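Local structure of periplasmic binding protein (Roseiflexus sp. RS-1, 5GJ3) at residues A[62-67]-A[85-90]; A[196-201]-A[225-230]. The protein binds heme, two molecules at once in this crystal form, and probably passes it on to a membrane transporter for bacterial heme uptake. All blocks are in the same frame, centred on the assembly; numbering follows the deposited sequence.

Contact 1: residues A[62-67]-A[85-90]; sequences LNPTLV and AGVPLA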
loop_
_atom_site.group_PDB
_atom_site.type_symbol
_atom_site.label_atom_id
_atom_site.label_comp_id
_atom_site.label_asym_id
_atom_site.label_seq_id
_atom_site.Cartn_x
_atom_site.Cartn_y
_atom_site.Cartn_z
ATOM N N LEU A 62 -17.512 -7.774 18.885
ATOM C CA LEU A 62 -18.103 -8.329 17.666
ATOM C C LEU A 62 -18.212 -9.861 17.715
ATOM O O LEU A 62 -18.623 -10.468 16.731
ATOM C CB LEU A 62 -17.317 -7.914 16.415
ATOM C CG LEU A 62 -17.193 -6.403 16.200
ATOM C CD1 LEU A 62 -16.187 -6.117 15.089
ATOM C CD2 LEU A 62 -18.563 -5.781 15.918
ATOM N N ASN A 63 -17.793 -10.458 18.838
ATOM C CA ASN A 63 -17.762 -11.918 19.041
ATOM C C ASN A 63 -17.153 -12.646 17.879
ATOM O O ASN A 63 -17.798 -13.543 17.278
ATOM C CB ASN A 63 -19.159 -12.499 19.334
ATOM C CG ASN A 63 -19.835 -11.781 20.465
ATOM O OD1 ASN A 63 -20.923 -11.258 20.296
ATOM N ND2 ASN A 63 -19.162 -11.685 21.597
ATOM N N PRO A 64 -15.888 -12.319 17.575
ATOM C CA PRO A 64 -15.249 -13.018 16.453
ATOM C C PRO A 64 -15.040 -14.509 16.702
ATOM O O PRO A 64 -14.895 -14.946 17.843
ATOM C CB PRO A 64 -13.850 -12.320 16.332
ATOM C CG PRO A 64 -13.660 -11.553 17.585
ATOM C CD PRO A 64 -14.971 -11.434 18.320
ATOM N N THR A 65 -14.969 -15.284 15.633
ATOM C CA THR A 65 -14.502 -16.675 15.715
ATOM C C THR A 65 -13.020 -16.654 15.287
ATOM O O THR A 65 -12.230 -17.557 15.577
ATOM C CB THR A 65 -15.268 -17.597 14.727
ATOM O OG1 THR A 65 -15.025 -17.153 13.378
ATOM C CG2 THR A 65 -16.782 -17.595 15.004
ATOM N N LEU A 66 -12.626 -15.606 14.582
ATOM C CA LEU A 66 -11.238 -15.532 14.119
ATOM C C LEU A 66 -10.799 -14.069 13.953
ATOM O O LEU A 66 -11.529 -13.240 13.339
ATOM C CB LEU A 66 -11.068 -16.237 12.773
ATOM C CG LEU A 66 -9.759 -16.129 11.984
ATOM C CD1 LEU A 66 -8.596 -16.875 12.693
ATOM C CD2 LEU A 66 -10.011 -16.680 10.571
ATOM N N VAL A 67 -9.577 -13.796 14.398
ATOM C CA VAL A 67 -8.972 -12.481 14.170
ATOM C C VAL A 67 -7.689 -12.682 13.432
ATOM O O VAL A 67 -6.840 -13.465 13.867
ATOM C CB VAL A 67 -8.701 -11.755 15.520
ATOM C CG1 VAL A 67 -7.980 -10.424 15.327
ATOM C CG2 VAL A 67 -10.033 -11.554 16.302
ATOM N N ALA A 85 -8.649 -13.369 25.963
ATOM C CA ALA A 85 -10.070 -13.686 25.777
ATOM C C ALA A 85 -10.312 -15.052 25.109
ATOM O O ALA A 85 -11.470 -15.468 24.965
ATOM C CB ALA A 85 -10.773 -12.612 24.970
ATOM N N GLY A 86 -9.243 -15.747 24.687
ATOM C CA GLY A 86 -9.442 -17.050 24.081
ATOM C C GLY A 86 -9.937 -17.019 22.635
ATOM O O GLY A 86 -10.441 -18.035 22.166
ATOM N N VAL A 87 -9.820 -15.876 21.924
ATOM C CA VAL A 87 -10.249 -15.793 20.475
ATOM C C VAL A 87 -9.116 -16.180 19.519
ATOM O O VAL A 87 -7.970 -15.635 19.636
ATOM C CB VAL A 87 -10.731 -14.353 20.143
ATOM C CG1 VAL A 87 -11.117 -14.231 18.657
ATOM C CG2 VAL A 87 -11.905 -13.989 21.043
ATOM N N PRO A 88 -9.359 -17.134 18.589
ATOM C CA PRO A 88 -8.261 -17.478 17.682
ATOM C C PRO A 88 -7.682 -16.269 16.952
ATOM O O PRO A 88 -8.411 -15.468 16.378
ATOM C CB PRO A 88 -8.919 -18.405 16.651
ATOM C CG PRO A 88 -10.014 -19.089 17.438
ATOM C CD PRO A 88 -10.532 -18.016 18.377
ATOM N N LEU A 89 -6.356 -16.209 16.909
ATOM C CA LEU A 89 -5.676 -15.056 16.325
ATOM C C LEU A 89 -4.498 -15.575 15.495
ATOM O O LEU A 89 -3.791 -16.546 15.928
ATOM C CB LEU A 89 -5.156 -14.183 17.497
ATOM C CG LEU A 89 -4.130 -13.092 17.125
ATOM C CD1 LEU A 89 -4.789 -12.020 16.316
ATOM C CD2 LEU A 89 -3.563 -12.513 18.422
ATOM N N ALA A 90 -4.296 -15.001 14.297
ATOM C CA ALA A 90 -3.048 -15.286 13.573
ATOM C C ALA A 90 -2.525 -13.992 12.941
ATOM O O ALA A 90 -3.320 -13.149 12.500
ATOM C CB ALA A 90 -3.302 -16.310 12.501
#
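Val-67 meets Val-87 and Leu-89 with different methyls, one branch for each. Its CG1, anti to the backbone N (chi1 176°), lies 3.7 Å from Leu-89 CD1, the two side chains meeting at a slant on the same face of the sheet. CG2, on the other branch, faces CG1 of Val-87, and these two valines cross at about a right angle. That same Val-87 CG1 also touches the ring of Pro-64, whose CG approaches to 3.8 Å, again nearly perpendicular. One methyl therefore packs against both a ring and a branch, a place that suits a compact apolar side chain. Leu-60, from helix 56-60, and Ile-82, from helix 76-84, add to the apolar surroundings of Val-87.

The ring of Pro-88 instead leans on the backbone of the other segment, its CG 3.3 Å from Thr-65 O. Having no N-H, a proline fits just ahead of the strand, where its own carbonyl begins the pairing. Pro-88 O accepts from Val-67 N at 2.8 Å, the donor lying nearly in line with the C=O bond. The return bond runs from Ala-90 N to Val-67 O, 3.0 Å long, and Leu-89 CA adds a CA-H...O contact to that oxygen.

On the chain's approach to the second strand, Gly-86 closes helix 76-84 in a Schellman motif, its positive phi (77°) easy for glycine. Strands 66-70 and 89-92 here begin their parallel pairing at the sheet edge, completing the beta-alpha-beta unit through helix 76-84.

Contact 2: residues A[196-201]-A[225-230]; sequences AAQPDV and ADTPAG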
loop_
_atom_site.group_PDB
_atom_site.type_symbol
_atom_site.label_atom_id
_atom_site.label_comp_id
_atom_site.label_asym_id
_atom_site.label_seq_id
_atom_site.Cartn_x
_atom_site.Cartn_y
_atom_site.Cartn_z
ATOM N N ALA A 196 19.073 17.797 -4.833
ATOM C CA ALA A 196 19.681 16.525 -5.156
ATOM C C ALA A 196 18.767 15.558 -5.926
ATOM O O ALA A 196 19.242 14.696 -6.687
ATOM C CB ALA A 196 20.182 15.855 -3.876
ATOM N N ALA A 197 17.463 15.599 -5.678
ATOM C CA ALA A 197 16.589 14.620 -6.335
ATOM C C ALA A 197 16.236 15.087 -7.760
ATOM O O ALA A 197 16.242 14.273 -8.677
ATOM C CB ALA A 197 15.304 14.343 -5.525
ATOM N N GLN A 198 15.926 16.380 -7.925
ATOM C CA GLN A 198 15.419 16.942 -9.223
ATOM C C GLN A 198 14.567 15.903 -9.987
ATOM O O GLN A 198 14.922 15.479 -11.076
ATOM C CB GLN A 198 16.563 17.483 -10.088
ATOM C CG GLN A 198 17.095 18.792 -9.537
ATOM C CD GLN A 198 16.081 19.910 -9.678
ATOM O OE1 GLN A 198 15.713 20.296 -10.795
ATOM N NE2 GLN A 198 15.639 20.448 -8.557
ATOM N N PRO A 199 13.427 15.474 -9.388
ATOM C CA PRO A 199 12.739 14.377 -10.048
ATOM C C PRO A 199 12.067 14.715 -11.404
ATOM O O PRO A 199 11.585 15.850 -11.615
ATOM C CB PRO A 199 11.642 14.005 -9.035
ATOM C CG PRO A 199 11.375 15.328 -8.336
ATOM C CD PRO A 199 12.792 15.834 -8.119
ATOM N N ASP A 200 11.988 13.686 -12.250
ATOM C CA ASP A 200 11.252 13.661 -13.503
ATOM C C ASP A 200 9.769 13.389 -13.255
ATOM O O ASP A 200 8.903 13.825 -14.037
ATOM C CB ASP A 200 11.799 12.504 -14.387
ATOM C CG ASP A 200 13.233 12.754 -14.847
ATOM O OD1 ASP A 200 13.430 13.828 -15.489
ATOM O OD2 ASP A 200 14.139 11.911 -14.581
ATOM N N VAL A 201 9.497 12.627 -12.196
ATOM C CA VAL A 201 8.121 12.256 -11.774
ATOM C C VAL A 201 7.946 12.539 -10.287
ATOM O O VAL A 201 8.777 12.169 -9.492
ATOM C CB VAL A 201 7.834 10.742 -12.071
ATOM C CG1 VAL A 201 6.379 10.343 -11.665
ATOM C CG2 VAL A 201 8.110 10.450 -13.558
ATOM N N ALA A 225 7.985 23.380 -8.218
ATOM C CA ALA A 225 7.572 23.858 -9.564
ATOM C C ALA A 225 8.723 23.809 -10.598
ATOM O O ALA A 225 8.480 23.651 -11.790
ATOM C CB ALA A 225 6.963 25.262 -9.524
ATOM N N ASP A 226 9.961 23.934 -10.124
ATOM C CA ASP A 226 11.094 24.069 -11.035
ATOM C C ASP A 226 11.870 22.742 -11.246
ATOM O O ASP A 226 12.799 22.730 -12.051
ATOM C CB ASP A 226 12.020 25.230 -10.633
ATOM C CG ASP A 226 11.404 26.621 -10.955
ATOM O OD1 ASP A 226 10.368 26.711 -11.655
ATOM O OD2 ASP A 226 11.958 27.649 -10.497
ATOM N N THR A 227 11.411 21.635 -10.626
ATOM C CA THR A 227 11.915 20.291 -11.002
ATOM C C THR A 227 11.500 19.927 -12.425
ATOM O O THR A 227 10.544 20.527 -12.965
ATOM C CB THR A 227 11.410 19.205 -10.039
ATOM O OG1 THR A 227 9.968 19.182 -10.062
ATOM C CG2 THR A 227 11.917 19.502 -8.615
ATOM N N PRO A 228 12.203 18.949 -13.061
ATOM C CA PRO A 228 11.704 18.535 -14.344
ATOM C C PRO A 228 10.248 18.048 -14.254
ATOM O O PRO A 228 9.465 18.298 -15.178
ATOM C CB PRO A 228 12.629 17.384 -14.745
ATOM C CG PRO A 228 13.951 17.676 -14.024
ATOM C CD PRO A 228 13.542 18.388 -12.756
ATOM N N ALA A 229 9.872 17.389 -13.155
ATOM C CA ALA A 229 8.454 16.990 -12.982
ATOM C C ALA A 229 7.536 18.188 -12.888
ATOM O O ALA A 229 6.476 18.232 -13.562
ATOM C CB ALA A 229 8.294 16.137 -11.719
ATOM N N GLY A 230 7.877 19.118 -11.983
ATOM C CA GLY A 230 7.091 20.328 -11.797
ATOM C C GLY A 230 6.841 21.070 -13.107
ATOM O O GLY A 230 5.713 21.488 -13.361
HETATM O O HOH W 1 15.675 22.948 -11.708
#
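Pro-199 and Ala-229 share the direct hydrogen bond of this contact. Ala-229 N, in the first turn of helix 228-232, donates to Pro-199 O over 2.8 Å, lying in the carbonyl plane with a C=O...N angle of 147°. A first-turn N-H has no carbonyl of its own helix to reach, and the loop supplies one. The small alanine side chain lets the two segments come close, its CB 3.3 Å from Asp-200 O.

The cap of the same helix is Thr-227. Its OG1 takes the position between backbone N and carbonyl carbon (chi1 60°), from which it accepts from Gly-230 N at 2.8 Å; it also bonds to Leu-224 O. This rotation leaves CG2 to pack 3.8 Å from Pro-199 CD. Replacing Thr-227 by an alanine would probably leave Gly-230 N without its capping acceptor and Leu-224 O without its hydroxyl partner, and open a gap beside the Pro-199 ring where CG2 packs.

Apolar and mixed packing centres on Pro-228, a residue suited to a first helical turn, where its lack of an N-H costs nothing. Its CD sits 3.4 Å from Pro-199 O, while its CB lies near Asp-200 OD1. That carboxylate is itself held by Ser-268, by a salt bridge to Arg-269 and by His-144 N.

A water supplies the remaining polar link. Gln-198, bent at chi2 (-68°), brings OE1 to within 2.8 Å of the water, which donates to it and to Asp-226 O; NE2 turns back to Val-194 O. Together these contacts form a helix N-terminus with a threonine N-cap, docked against the turn that leads from helix 191-197 into strand 201-205 of the mixed sheet.

Contact 1 closes before contact 2 opens, and the two lie on opposite sides of the chain's centre, their own centres 49 Å apart and their nearest atoms about 35 Å apart. They share no strand or helix. Contact 1 belongs to the four-stranded parallel sheet, at its edge strand 89-92; contact 2 lies beside the mixed sheet, between the ends of helices 191-197 and 228-232, which lead on to its paired strands 201-205 and 235-238. Both belong to the periplasmic binding protein fold. Each thus joins neighbouring elements within a different half of a two-lobed binding protein, whose hemes are bound between the lobes.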